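Local atomic coordinates of xyloglucanase (Paenibacillus pabuli, PDB entry 2JEP), a protein that hydrolyses xyloglucan, a plant cell wall polysaccharide, as a glycoside hydrolase of family 5, probably cutting within its beta-1,4-glucan backbone. Residues L175-M180 / R220-P225; V183-Y188 / P225-N230; F240-D245 / I259-H264. One frame throughout, in Å; residues are numbered along the deposited sequence. Where two conformers were deposited one is given.

Interaction 1: residues L175-M180 / R220-P225; sequences LIFESM and RWLLVP
Arg220 lies across the ring of Phe177, its CD methylene poised over the middle of one face, 3.7 Å from the centroid of the Phe177 ring in a CH-pi contact. NE follows over the same face, with Arg220 NE 3.5 Å from Phe177 CZ, while the guanidinium plane is turned 37° from the ring. A bend further along the arginine chain (chi3 67°) carries the group on toward Leu175, where Arg220 NH1 donates to Leu175 O at 3.0 Å from a position tilted out of the carbonyl plane. A water also donates to Leu175 O and accepts from Trp221 N. Beyond these segments, NE binds Asn217 and NH2 binds the carbonyl of Tyr171. Cutting the side chain back to an alanine is likely to uncover the face of Phe177 that CD and NE lie over and to leave Leu175 O without the guanidinium donor.

These are neighbouring strands, the fourth and fifth of the parallel TIM barrel; the axes of 175-178 and 222-225 approach to 4.6 Å at 27°. Leu223 N meets Phe177 O at 2.8 Å, almost straight, and Ser179 N reaches Leu223 O at 2.9 Å; the bond from Phe177 N to Trp221 O is weak. Phe177 and Leu222 lie side by side on the outer, helix-covered face. Glu178 and Leu223 run alongside each other inside the barrel. The glutamate chain is extended, Glu178 CD is 3.8 Å from Leu223 CD2, and the carboxylate goes on to a salt bridge with Arg87. Where strand 175-178 ends, Ser179 OG sits 3.2 Å from Pro225 CD and hydrogen-bonds Asn203, while in the conformer given Met180 CG packs on the Pro225 ring.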
loop_
_atom_site.group_PDB
_atom_site.type_symbol
_atom_site.label_atom_id
_atom_site.label_comp_id
_atom_site.label_asym_id
_atom_site.label_seq_id
_atom_site.Cartn_x
_atom_site.Cartn_y
_atom_site.Cartn_z
ATOM N N LEU A 175 -5.872 -13.382 1.661
ATOM C CA LEU A 175 -4.732 -12.738 2.307
ATOM C C LEU A 175 -3.558 -12.658 1.324
ATOM O O LEU A 175 -3.078 -13.671 0.795
ATOM C CB LEU A 175 -4.323 -13.488 3.578
ATOM C CG LEU A 175 -3.137 -12.871 4.324
ATOM C CD1 LEU A 175 -3.407 -11.431 4.800
ATOM C CD2 LEU A 175 -2.744 -13.763 5.513
ATOM N N ILE A 176 -3.116 -11.423 1.092
ATOM C CA ILE A 176 -2.020 -11.063 0.216
ATOM C C ILE A 176 -0.855 -10.567 1.041
ATOM O O ILE A 176 -1.058 -9.781 1.964
ATOM C CB ILE A 176 -2.477 -9.951 -0.745
ATOM C CG1 ILE A 176 -3.637 -10.445 -1.627
ATOM C CG2 ILE A 176 -1.302 -9.411 -1.605
ATOM C CD1 ILE A 176 -4.401 -9.321 -2.314
ATOM N N PHE A 177 0.355 -11.022 0.730
ATOM C CA PHE A 177 1.554 -10.481 1.354
ATOM C C PHE A 177 2.190 -9.471 0.393
ATOM O O PHE A 177 2.347 -9.768 -0.794
ATOM C CB PHE A 177 2.609 -11.551 1.648
ATOM C CG PHE A 177 2.176 -12.691 2.545
ATOM C CD1 PHE A 177 1.149 -12.583 3.459
ATOM C CD2 PHE A 177 2.862 -13.881 2.503
ATOM C CE1 PHE A 177 0.806 -13.667 4.264
ATOM C CE2 PHE A 177 2.541 -14.947 3.320
ATOM C CZ PHE A 177 1.498 -14.843 4.189
ATOM N N GLU A 178 2.605 -8.325 0.935
ATOM C CA GLU A 178 3.267 -7.245 0.198
ATOM C C GLU A 178 4.695 -7.127 0.758
ATOM O O GLU A 178 4.901 -6.967 1.962
ATOM C CB GLU A 178 2.481 -5.941 0.413
ATOM C CG GLU A 178 3.055 -4.726 -0.218
ATOM C CD GLU A 178 2.276 -3.472 0.096
ATOM O OE1 GLU A 178 1.375 -3.522 0.949
ATOM O OE2 GLU A 178 2.557 -2.422 -0.527
ATOM N N SER A 179 5.671 -7.235 -0.151
ATOM C CA SER A 179 7.052 -7.445 0.265
ATOM C C SER A 179 7.623 -6.355 1.148
ATOM O O SER A 179 8.421 -6.623 2.049
ATOM C CB SER A 179 7.918 -7.576 -0.965
ATOM O OG SER A 179 7.858 -6.406 -1.770
ATOM N N MET A 180 7.217 -5.125 0.846
ATOM C CA MET A 180 7.732 -3.937 1.519
ATOM C C MET A 180 6.898 -2.781 0.997
ATOM O O MET A 180 5.979 -2.997 0.199
ATOM C CB MET A 180 9.240 -3.776 1.252
ATOM C CG MET A 180 9.586 -3.731 -0.211
ATOM S SD MET A 180 11.279 -4.302 -0.549
ATOM C CE MET A 180 11.378 -4.054 -2.311
ATOM N N ARG A 220 -0.446 -18.274 -2.841
ATOM C CA ARG A 220 -1.157 -17.012 -2.669
ATOM C C ARG A 220 -0.582 -15.895 -3.540
ATOM O O ARG A 220 0.531 -15.983 -4.049
ATOM C CB ARG A 220 -1.213 -16.605 -1.210
ATOM C CG ARG A 220 0.023 -15.950 -0.680
ATOM C CD ARG A 220 -0.153 -15.397 0.747
ATOM N NE ARG A 220 -0.334 -16.474 1.714
ATOM C CZ ARG A 220 -1.491 -16.936 2.171
ATOM N NH1 ARG A 220 -2.645 -16.396 1.839
ATOM N NH2 ARG A 220 -1.484 -17.991 2.963
ATOM N N TRP A 221 -1.354 -14.824 -3.686
ATOM C CA TRP A 221 -0.870 -13.642 -4.369
ATOM C C TRP A 221 0.127 -12.876 -3.509
ATOM O O TRP A 221 -0.073 -12.679 -2.305
ATOM C CB TRP A 221 -2.042 -12.739 -4.723
ATOM C CG TRP A 221 -2.926 -13.314 -5.763
ATOM C CD1 TRP A 221 -4.048 -14.082 -5.574
ATOM C CD2 TRP A 221 -2.775 -13.168 -7.169
ATOM N NE1 TRP A 221 -4.582 -14.427 -6.788
ATOM C CE2 TRP A 221 -3.820 -13.883 -7.785
ATOM C CE3 TRP A 221 -1.831 -12.541 -7.973
ATOM C CZ2 TRP A 221 -3.968 -13.945 -9.179
ATOM C CZ3 TRP A 221 -1.976 -12.618 -9.355
ATOM C CH2 TRP A 221 -3.038 -13.316 -9.933
ATOM N N LEU A 222 1.196 -12.415 -4.160
ATOM C CA LEU A 222 2.251 -11.642 -3.524
ATOM C C LEU A 222 2.425 -10.333 -4.277
ATOM O O LEU A 222 2.539 -10.330 -5.502
ATOM C CB LEU A 222 3.558 -12.420 -3.583
ATOM C CG LEU A 222 3.545 -13.829 -2.968
ATOM C CD1 LEU A 222 4.918 -14.487 -3.123
ATOM C CD2 LEU A 222 3.112 -13.801 -1.531
ATOM N N LEU A 223 2.434 -9.225 -3.535
ATOM C CA LEU A 223 2.469 -7.878 -4.086
ATOM C C LEU A 223 3.867 -7.290 -3.874
ATOM O O LEU A 223 4.372 -7.327 -2.754
ATOM C CB LEU A 223 1.418 -7.025 -3.373
ATOM C CG LEU A 223 1.303 -5.534 -3.687
ATOM C CD1 LEU A 223 0.917 -5.350 -5.157
ATOM C CD2 LEU A 223 0.307 -4.847 -2.797
ATOM N N VAL A 224 4.474 -6.777 -4.950
ATOM C CA VAL A 224 5.816 -6.225 -4.907
ATOM C C VAL A 224 5.832 -4.847 -5.571
ATOM O O VAL A 224 5.194 -4.648 -6.604
ATOM C CB VAL A 224 6.877 -7.154 -5.567
ATOM C CG1 VAL A 224 6.889 -8.493 -4.843
ATOM C CG2 VAL A 224 6.647 -7.342 -7.067
ATOM N N PRO A 225 6.576 -3.895 -4.990
ATOM C CA PRO A 225 6.768 -2.622 -5.629
ATOM C C PRO A 225 8.081 -2.495 -6.371
ATOM O O PRO A 225 8.986 -3.296 -6.182
ATOM C CB PRO A 225 6.802 -1.677 -4.426
ATOM C CG PRO A 225 7.597 -2.475 -3.417
ATOM C CD PRO A 225 7.205 -3.919 -3.659
HETATM O O HOH W 1 -3.532 -14.097 -1.966
#

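Interaction 2: residues V183-Y188 / P225-N230; sequences VFDGNY and PGWNTN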
loop_
_atom_site.group_PDB
_atom_site.type_symbol
_atom_site.label_atom_id
_atom_site.label_comp_id
_atom_site.label_asym_id
_atom_site.label_seq_id
_atom_site.Cartn_x
_atom_site.Cartn_y
_atom_site.Cartn_z
ATOM N N VAL A 183 10.376 1.937 -0.844
ATOM C CA VAL A 183 11.791 1.575 -0.645
ATOM C C VAL A 183 12.639 2.333 -1.656
ATOM O O VAL A 183 12.471 2.212 -2.872
ATOM C CB VAL A 183 11.939 0.044 -0.733
ATOM C CG1 VAL A 183 13.389 -0.422 -0.827
ATOM C CG2 VAL A 183 11.253 -0.594 0.496
ATOM N N PHE A 184 13.511 3.186 -1.120
ATOM C CA PHE A 184 14.447 3.972 -1.888
ATOM C C PHE A 184 15.531 4.480 -0.934
ATOM O O PHE A 184 15.597 4.025 0.215
ATOM C CB PHE A 184 13.765 5.105 -2.704
ATOM C CG PHE A 184 13.255 6.301 -1.911
ATOM C CD1 PHE A 184 12.571 6.189 -0.704
ATOM C CD2 PHE A 184 13.385 7.566 -2.481
ATOM C CE1 PHE A 184 12.095 7.355 -0.044
ATOM C CE2 PHE A 184 12.894 8.693 -1.840
ATOM C CZ PHE A 184 12.261 8.583 -0.620
ATOM N N ASP A 185 16.392 5.375 -1.435
ATOM C CA ASP A 185 17.512 5.899 -0.678
ATOM C C ASP A 185 17.232 7.294 -0.130
ATOM O O ASP A 185 18.155 7.891 0.450
ATOM C CB ASP A 185 18.809 5.918 -1.511
ATOM C CG ASP A 185 18.708 6.806 -2.745
ATOM O OD1 ASP A 185 17.614 7.350 -2.984
ATOM O OD2 ASP A 185 19.754 6.922 -3.449
ATOM N N GLY A 186 16.021 7.825 -0.315
ATOM C CA GLY A 186 15.726 9.219 0.076
ATOM C C GLY A 186 15.710 10.271 -1.018
ATOM O O GLY A 186 15.237 11.413 -0.782
ATOM N N ASN A 187 16.255 9.941 -2.182
ATOM C CA ASN A 187 16.432 10.865 -3.294
ATOM C C ASN A 187 15.286 10.668 -4.275
ATOM O O ASN A 187 14.981 9.542 -4.647
ATOM C CB ASN A 187 17.795 10.517 -3.948
ATOM C CG ASN A 187 18.081 11.244 -5.272
ATOM O OD1 ASN A 187 17.250 11.958 -5.835
ATOM N ND2 ASN A 187 19.287 11.000 -5.794
ATOM N N TYR A 188 14.656 11.773 -4.682
ATOM C CA TYR A 188 13.472 11.727 -5.564
ATOM C C TYR A 188 13.788 11.756 -7.037
ATOM O O TYR A 188 12.842 11.709 -7.876
ATOM C CB TYR A 188 12.534 12.879 -5.226
ATOM C CG TYR A 188 11.863 12.603 -3.937
ATOM C CD1 TYR A 188 12.425 13.013 -2.736
ATOM C CD2 TYR A 188 10.671 11.894 -3.905
ATOM C CE1 TYR A 188 11.797 12.739 -1.538
ATOM C CE2 TYR A 188 10.059 11.613 -2.735
ATOM C CZ TYR A 188 10.619 12.021 -1.555
ATOM O OH TYR A 188 10.010 11.761 -0.369
ATOM N N PRO A 225 6.576 -3.895 -4.990
ATOM C CA PRO A 225 6.768 -2.622 -5.629
ATOM C C PRO A 225 8.081 -2.495 -6.371
ATOM O O PRO A 225 8.986 -3.296 -6.182
ATOM C CB PRO A 225 6.802 -1.677 -4.426
ATOM C CG PRO A 225 7.597 -2.475 -3.417
ATOM C CD PRO A 225 7.205 -3.919 -3.659
ATOM N N GLY A 226 8.168 -1.437 -7.170
ATOM C CA GLY A 226 9.444 -0.907 -7.607
ATOM C C GLY A 226 9.884 0.262 -6.742
ATOM O O GLY A 226 9.461 0.416 -5.600
ATOM N N TRP A 227 10.781 1.073 -7.282
ATOM C CA TRP A 227 11.458 2.127 -6.542
ATOM C C TRP A 227 10.486 3.180 -6.014
ATOM O O TRP A 227 9.812 3.858 -6.796
ATOM C CB TRP A 227 12.463 2.801 -7.475
ATOM C CG TRP A 227 13.351 3.807 -6.841
ATOM C CD1 TRP A 227 13.184 5.157 -6.802
ATOM C CD2 TRP A 227 14.612 3.541 -6.221
ATOM N NE1 TRP A 227 14.255 5.747 -6.192
ATOM C CE2 TRP A 227 15.148 4.779 -5.814
ATOM C CE3 TRP A 227 15.345 2.371 -5.967
ATOM C CZ2 TRP A 227 16.376 4.892 -5.180
ATOM C CZ3 TRP A 227 16.559 2.479 -5.342
ATOM C CH2 TRP A 227 17.068 3.730 -4.948
ATOM N N ASN A 228 10.443 3.315 -4.689
ATOM C CA ASN A 228 9.628 4.345 -4.028
ATOM C C ASN A 228 8.169 4.323 -4.459
ATOM O O ASN A 228 7.509 5.355 -4.406
ATOM C CB ASN A 228 10.191 5.750 -4.208
ATOM C CG ASN A 228 9.709 6.680 -3.133
ATOM O OD1 ASN A 228 9.387 6.241 -2.010
ATOM N ND2 ASN A 228 9.689 7.970 -3.443
ATOM N N THR A 229 7.658 3.158 -4.830
ATOM C CA THR A 229 6.283 3.004 -5.331
ATOM C C THR A 229 5.950 4.018 -6.443
ATOM O O THR A 229 4.796 4.382 -6.645
ATOM C CB THR A 229 5.214 2.983 -4.229
ATOM O OG1 THR A 229 5.207 4.207 -3.507
ATOM C CG2 THR A 229 5.409 1.803 -3.283
ATOM N N ASN A 230 6.981 4.424 -7.186
ATOM C CA ASN A 230 6.834 5.473 -8.195
ATOM C C ASN A 230 6.545 4.852 -9.562
ATOM O O ASN A 230 7.360 4.064 -10.078
ATOM C CB ASN A 230 8.138 6.277 -8.228
ATOM C CG ASN A 230 8.128 7.400 -9.214
ATOM O OD1 ASN A 230 8.211 7.205 -10.399
ATOM N ND2 ASN A 230 8.065 8.602 -8.699
HETATM O O HOH W 2 8.937 0.756 -2.927
HETATM O O HOH W 3 16.580 8.061 -6.401
HETATM O O HOH W 4 13.382 8.471 -6.574
#
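The Phe184 ring is sandwiched between the side-chain amide of Asn228 and the backbone of its own loop. On one face the amide is stacked, its plane only 10° from that of the ring, with Asn228 OD1 3.4 Å from Phe184 CD1 near the rim. Over the centre of the opposite face stands Gly186 N, and at the edge of the ring lie Asn187 O and Trp227 NE1. The two segments are the loops that follow the fourth and fifth strands of the TIM barrel, at the C-terminal end of the barrel, where family 5 enzymes carry their active site.

Trp227 turns a face to the root of the same phenylalanine: Phe184 CB is 3.4 Å from Trp227 CE2. The phenylalanine ring does not stack on the indole, because chi1 of 73° places CG between the backbone N and the carbonyl carbon and sends the ring toward Asn228. Asp185 OD1 comes to the indole edge, 3.5 Å from Trp227 CZ2, the carboxylate plane steeply inclined to the ring. Asp185 OD1 also accepts from Asn187 N at 3.0 Å, closing an Asx turn. Tyr196 and Tyr195 of helix 193-211 also pack against Trp227. Tyr188 offers a face to Phe184 CE2, and Tyr188 CE2 lies 3.7 Å from Asn228 ND2.

Directly between the backbones, Asn228 N donates to Val183 O at 2.9 Å from well above the carbonyl plane. A water accepts from Val183 N and donates to Gly226 O, adding a second bridge. Another water, in the plane of the indole, accepts from Trp227 NE1 at 2.9 Å and also lies 2.7 Å from Asn187 O.

Interaction 3: residues F240-D245 / I259-H264; sequences FTLPTD and IMISAH
Asp245 OD2 rests against the aliphatic chain of Ile259, 4.0 Å from Ile259 CG1 in the conformer given of the two modelled for that isoleucine, and its charge is answered by a salt bridge to Arg211 of helix 193-211. The two side chains run antiparallel alongside one another, and no hydrogen bond spans the two segments. The rest of the contact is apolar. In the same conformer Ile259 extends to put CD1 3.6 Å from Pro243 CG.

Segment 259-264 belongs to the sixth strand of the TIM barrel, and Ile259 and Ile261 are on its outer face. Between this strand and the fifth the chain forms just one short helix, 231-235; the extended 240-245 stretch then passes over the outside of the sixth strand in the opposite direction, Phe240 near Ile261 and Asp245 near Ile259. Ile261 is bent at chi2 (-57°), and its CD1 is the atom that reaches the loop. The Leu242 and Ile261 side chains cross at about a right angle, with Leu242 CD2 3.6 Å from Ile261 CD1. The Phe240 ring presents an edge to that same methyl, Phe240 CZ lying 4.3 Å from Ile261 CD1. Phe240 also packs on Tyr196 and Asn200 of helix 193-211, and Phe312 of helix 298-313 touches Leu242 and Ile261.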
loop_
_atom_site.group_PDB
_atom_site.type_symbol
_atom_site.label_atom_id
_atom_site.label_comp_id
_atom_site.label_asym_id
_atom_site.label_seq_id
_atom_site.Cartn_x
_atom_site.Cartn_y
_atom_site.Cartn_z
ATOM N N PHE A 240 14.028 -1.737 -12.734
ATOM C CA PHE A 240 13.090 -2.706 -12.146
ATOM C C PHE A 240 13.142 -4.025 -12.913
ATOM O O PHE A 240 13.169 -4.024 -14.135
ATOM C CB PHE A 240 11.657 -2.163 -12.194
ATOM C CG PHE A 240 10.627 -3.062 -11.544
ATOM C CD1 PHE A 240 10.596 -3.233 -10.177
ATOM C CD2 PHE A 240 9.722 -3.770 -12.308
ATOM C CE1 PHE A 240 9.636 -4.046 -9.601
ATOM C CE2 PHE A 240 8.791 -4.609 -11.723
ATOM C CZ PHE A 240 8.750 -4.740 -10.374
ATOM N N THR A 241 13.129 -5.139 -12.183
ATOM C CA THR A 241 12.964 -6.449 -12.767
ATOM C C THR A 241 11.847 -7.212 -12.078
ATOM O O THR A 241 11.618 -7.047 -10.880
ATOM C CB THR A 241 14.258 -7.281 -12.772
ATOM O OG1 THR A 241 14.683 -7.511 -11.431
ATOM C CG2 THR A 241 15.364 -6.583 -13.580
ATOM N N LEU A 242 11.151 -8.038 -12.841
ATOM C CA LEU A 242 10.109 -8.892 -12.290
ATOM C C LEU A 242 10.748 -10.123 -11.652
ATOM O O LEU A 242 11.636 -10.739 -12.232
ATOM C CB LEU A 242 9.121 -9.311 -13.385
ATOM C CG LEU A 242 8.224 -8.165 -13.862
ATOM C CD1 LEU A 242 7.688 -8.484 -15.256
ATOM C CD2 LEU A 242 7.103 -7.862 -12.857
ATOM N N PRO A 243 10.305 -10.500 -10.447
ATOM C CA PRO A 243 10.887 -11.678 -9.838
ATOM C C PRO A 243 10.503 -12.956 -10.564
ATOM O O PRO A 243 9.435 -13.022 -11.160
ATOM C CB PRO A 243 10.286 -11.682 -8.435
ATOM C CG PRO A 243 9.086 -10.886 -8.524
ATOM C CD PRO A 243 9.274 -9.890 -9.593
ATOM N N THR A 244 11.358 -13.971 -10.494
ATOM C CA THR A 244 10.953 -15.310 -10.876
ATOM C C THR A 244 10.132 -15.891 -9.720
ATOM O O THR A 244 10.160 -15.380 -8.608
ATOM C CB THR A 244 12.183 -16.217 -11.146
ATOM O OG1 THR A 244 13.014 -16.295 -9.976
ATOM C CG2 THR A 244 13.021 -15.681 -12.313
ATOM N N ASP A 245 9.416 -16.978 -9.967
ATOM C CA ASP A 245 8.592 -17.581 -8.921
ATOM C C ASP A 245 8.626 -19.100 -9.057
ATOM O O ASP A 245 7.601 -19.771 -9.104
ATOM C CB ASP A 245 7.167 -17.008 -9.023
ATOM C CG ASP A 245 6.335 -17.208 -7.755
ATOM O OD1 ASP A 245 6.842 -17.734 -6.746
ATOM O OD2 ASP A 245 5.156 -16.812 -7.786
ATOM N N ILE A 259 1.893 -12.943 -8.855
ATOM C CA ILE A 259 2.561 -11.738 -8.370
ATOM C C ILE A 259 1.804 -10.534 -8.897
ATOM O O ILE A 259 1.342 -10.531 -10.034
ATOM C CB ILE A 259 4.043 -11.699 -8.780
ATOM C CG1 ILE A 259 4.787 -12.860 -8.120
ATOM C CG2 ILE A 259 4.684 -10.352 -8.392
ATOM C CD1 ILE A 259 6.165 -13.043 -8.632
ATOM N N MET A 260 1.626 -9.542 -8.026
ATOM C CA MET A 260 0.976 -8.268 -8.351
ATOM C C MET A 260 2.015 -7.163 -8.166
ATOM O O MET A 260 2.955 -7.332 -7.384
ATOM C CB MET A 260 -0.161 -7.961 -7.377
ATOM C CG MET A 260 -1.136 -9.063 -7.130
ATOM S SD MET A 260 -2.308 -8.598 -5.847
ATOM C CE MET A 260 -3.721 -9.671 -6.241
ATOM N N ILE A 261 1.809 -6.026 -8.831
ATOM C CA ILE A 261 2.748 -4.906 -8.783
ATOM C C ILE A 261 2.109 -3.715 -8.076
ATOM O O ILE A 261 0.978 -3.342 -8.364
ATOM C CB ILE A 261 3.187 -4.474 -10.192
ATOM C CG1 ILE A 261 3.679 -5.672 -11.024
ATOM C CG2 ILE A 261 4.286 -3.424 -10.132
ATOM C CD1 ILE A 261 4.841 -6.463 -10.402
ATOM N N SER A 262 2.855 -3.152 -7.123
ATOM C CA SER A 262 2.405 -2.013 -6.325
ATOM C C SER A 262 2.916 -0.696 -6.856
ATOM O O SER A 262 4.062 -0.628 -7.243
ATOM C CB SER A 262 2.956 -2.177 -4.924
ATOM O OG SER A 262 2.807 -1.018 -4.146
ATOM N N ALA A 263 2.059 0.333 -6.856
ATOM C CA ALA A 263 2.503 1.727 -6.983
ATOM C C ALA A 263 1.590 2.562 -6.097
ATOM O O ALA A 263 0.473 2.115 -5.734
ATOM C CB ALA A 263 2.463 2.234 -8.465
ATOM N N HIS A 264 2.082 3.741 -5.701
ATOM C CA HIS A 264 1.309 4.701 -4.919
ATOM C C HIS A 264 1.120 5.977 -5.725
ATOM O O HIS A 264 1.940 6.275 -6.574
ATOM C CB HIS A 264 2.008 5.010 -3.591
ATOM C CG HIS A 264 2.081 3.841 -2.655
ATOM N ND1 HIS A 264 2.822 3.851 -1.491
ATOM C CD2 HIS A 264 1.564 2.592 -2.763
ATOM C CE1 HIS A 264 2.701 2.667 -0.896
ATOM N NE2 HIS A 264 1.934 1.885 -1.640
#

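Along the chain the fourth strand comes first, running into loop 183-188; helix 193-211 then leads to the fifth strand and loop 225-230. Interactions 1 and 2 therefore cross: each closes a connection of about forty residues carrying that helix, and Pro225 belongs to both. Interaction 1 joins the strands, interaction 2 the loops above them. Interaction 3 follows in series, closing a short helix-free loop onto the sixth strand. That strand continues the sheet of interaction 1 through Leu222 O and Met260 N, 2.8 Å apart, and reaches interaction 2 where Thr229 O lies 2.9 Å from His264 N, both probable hydrogen bonds.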